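PDB 4FC9: type III effector Xcv3220-like C-terminal domain-containing protein from Xanthomonas campestris pv. vesicatoria, which is a type III effector secreted into plant host cells, whose all-helical C-terminal domain probably acts as an E3 ubiquitin ligase. Local coordinates for residues Leu34-Ile37 with Glu38-Gln42. Sequence-based numbering, arbitrary orientation.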
loop_
_atom_site.group_PDB
_atom_site.type_symbol
_atom_site.label_atom_id
_atom_site.label_comp_id
_atom_site.label_asym_id
_atom_site.label_seq_id
_atom_site.Cartn_x
_atom_site.Cartn_y
_atom_site.Cartn_z
ATOM N N LEU A 34 4.227 -7.778 12.873
ATOM C CA LEU A 34 3.519 -6.583 12.439
ATOM C C LEU A 34 4.342 -5.325 12.651
ATOM O O LEU A 34 4.288 -4.399 11.848
ATOM C CB LEU A 34 2.205 -6.441 13.198
ATOM C CG LEU A 34 1.067 -7.305 12.681
ATOM C CD1 LEU A 34 -0.098 -7.240 13.644
ATOM C CD2 LEU A 34 0.654 -6.845 11.295
ATOM N N GLU A 35 5.089 -5.283 13.746
ATOM C CA GLU A 35 5.915 -4.120 14.019
ATOM C C GLU A 35 7.007 -4.014 12.958
ATOM O O GLU A 35 7.327 -2.926 12.484
ATOM C CB GLU A 35 6.509 -4.182 15.425
ATOM C CG GLU A 35 7.204 -2.899 15.818
ATOM C CD GLU A 35 7.295 -2.713 17.313
ATOM O OE1 GLU A 35 6.790 -3.579 18.056
ATOM O OE2 GLU A 35 7.873 -1.693 17.743
ATOM N N ARG A 36 7.550 -5.161 12.571
ATOM C CA ARG A 36 8.590 -5.224 11.556
ATOM C C ARG A 36 8.085 -4.762 10.189
ATOM O O ARG A 36 8.808 -4.093 9.449
ATOM C CB ARG A 36 9.146 -6.644 11.475
ATOM C CG ARG A 36 10.156 -6.872 10.364
ATOM C CD ARG A 36 11.001 -8.124 10.626
ATOM N NE ARG A 36 10.195 -9.314 10.911
ATOM C CZ ARG A 36 10.035 -9.844 12.123
ATOM N NH1 ARG A 36 9.283 -10.924 12.282
ATOM N NH2 ARG A 36 10.625 -9.294 13.176
ATOM N N ILE A 37 6.850 -5.120 9.853
ATOM C CA ILE A 37 6.250 -4.652 8.610
ATOM C C ILE A 37 6.166 -3.129 8.631
ATOM O O ILE A 37 6.550 -2.457 7.671
ATOM C CB ILE A 37 4.850 -5.253 8.392
ATOM C CG1 ILE A 37 4.957 -6.771 8.224
ATOM C CG2 ILE A 37 4.176 -4.621 7.186
ATOM C CD1 ILE A 37 3.622 -7.482 8.193
ATOM N N GLU A 38 5.678 -2.589 9.742
ATOM C CA GLU A 38 5.579 -1.150 9.911
ATOM C C GLU A 38 6.940 -0.462 9.847
ATOM O O GLU A 38 7.100 0.532 9.146
ATOM C CB GLU A 38 4.893 -0.806 11.232
ATOM C CG GLU A 38 3.417 -1.169 11.298
ATOM C CD GLU A 38 2.562 -0.384 10.320
ATOM O OE1 GLU A 38 3.009 0.668 9.810
ATOM O OE2 GLU A 38 1.426 -0.826 10.060
ATOM N N ASP A 39 7.916 -0.984 10.581
ATOM C CA ASP A 39 9.226 -0.342 10.643
ATOM C C ASP A 39 9.899 -0.355 9.279
ATOM O O ASP A 39 10.521 0.627 8.874
ATOM C CB ASP A 39 10.112 -1.011 11.689
ATOM C CG ASP A 39 9.604 -0.801 13.106
ATOM O OD1 ASP A 39 8.831 0.156 13.330
ATOM O OD2 ASP A 39 9.976 -1.590 13.998
ATOM N N THR A 40 9.756 -1.467 8.569
ATOM C CA THR A 40 10.315 -1.598 7.232
ATOM C C THR A 40 9.628 -0.651 6.249
ATOM O O THR A 40 10.289 0.049 5.480
ATOM C CB THR A 40 10.204 -3.049 6.721
ATOM O OG1 THR A 40 10.997 -3.910 7.545
ATOM C CG2 THR A 40 10.680 -3.156 5.281
ATOM N N ALA A 41 8.300 -0.635 6.272
ATOM C CA ALA A 41 7.546 0.254 5.401
ATOM C C ALA A 41 8.004 1.693 5.602
ATOM O O ALA A 41 8.219 2.424 4.641
ATOM C CB ALA A 41 6.049 0.121 5.658
ATOM N N GLN A 42 8.188 2.079 6.858
ATOM C CA GLN A 42 8.645 3.421 7.199
ATOM C C GLN A 42 10.033 3.698 6.635
ATOM O O GLN A 42 10.287 4.779 6.111
ATOM C CB GLN A 42 8.654 3.603 8.716
ATOM C CG GLN A 42 8.771 5.040 9.188
ATOM C CD GLN A 42 8.672 5.169 10.706
ATOM O OE1 GLN A 42 7.726 5.755 11.232
ATOM N NE2 GLN A 42 9.654 4.622 11.413
HETATM O O HOH W 1 1.232 -3.577 11.500
HETATM O O HOH W 2 10.569 -1.082 16.407
#
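Thr40 grips the carbonyl of Arg36 twice, one turn back along the same helix. Its backbone N lies 2.9 Å from Arg36 O with an N-H...O angle of 159°, and Thr40 OG1, also 2.9 Å from Arg36 O, donates from the opposite face of the carbonyl plane. The hydroxyl gets there because chi1 of -64° sets OG1 beside its own backbone N. Such a back-bond to the i-4 carbonyl is a familiar way for threonine to satisfy its hydroxyl within a helix. Packing is close here too: Ala41 is buried, and its N lies 2.9 Å from Ile37 O.

The loose side is the solvent-exposed pair Glu35 and Asp39, which turn their carboxylate planes 67° apart and meet through Glu35 CG and Asp39 OD2 at 3.6 Å. Glu35 OE2 stays 4.3 Å from Asp39 OD2; a water, unusually close to Asp39 OD2, lies between them and may ease the repulsion. Glu38, by contrast, is tied down: a water 3.1 Å from Glu38 OE2 also donates to Leu34 O, while Glu38 OE1 forms a salt bridge with Lys163.

Lys163 belongs to helix 152-171, against which helix 32-49 packs: Leu34 touches Leu167 and His170, Ile37 meets Glu166, and Thr40 rests on Trp162.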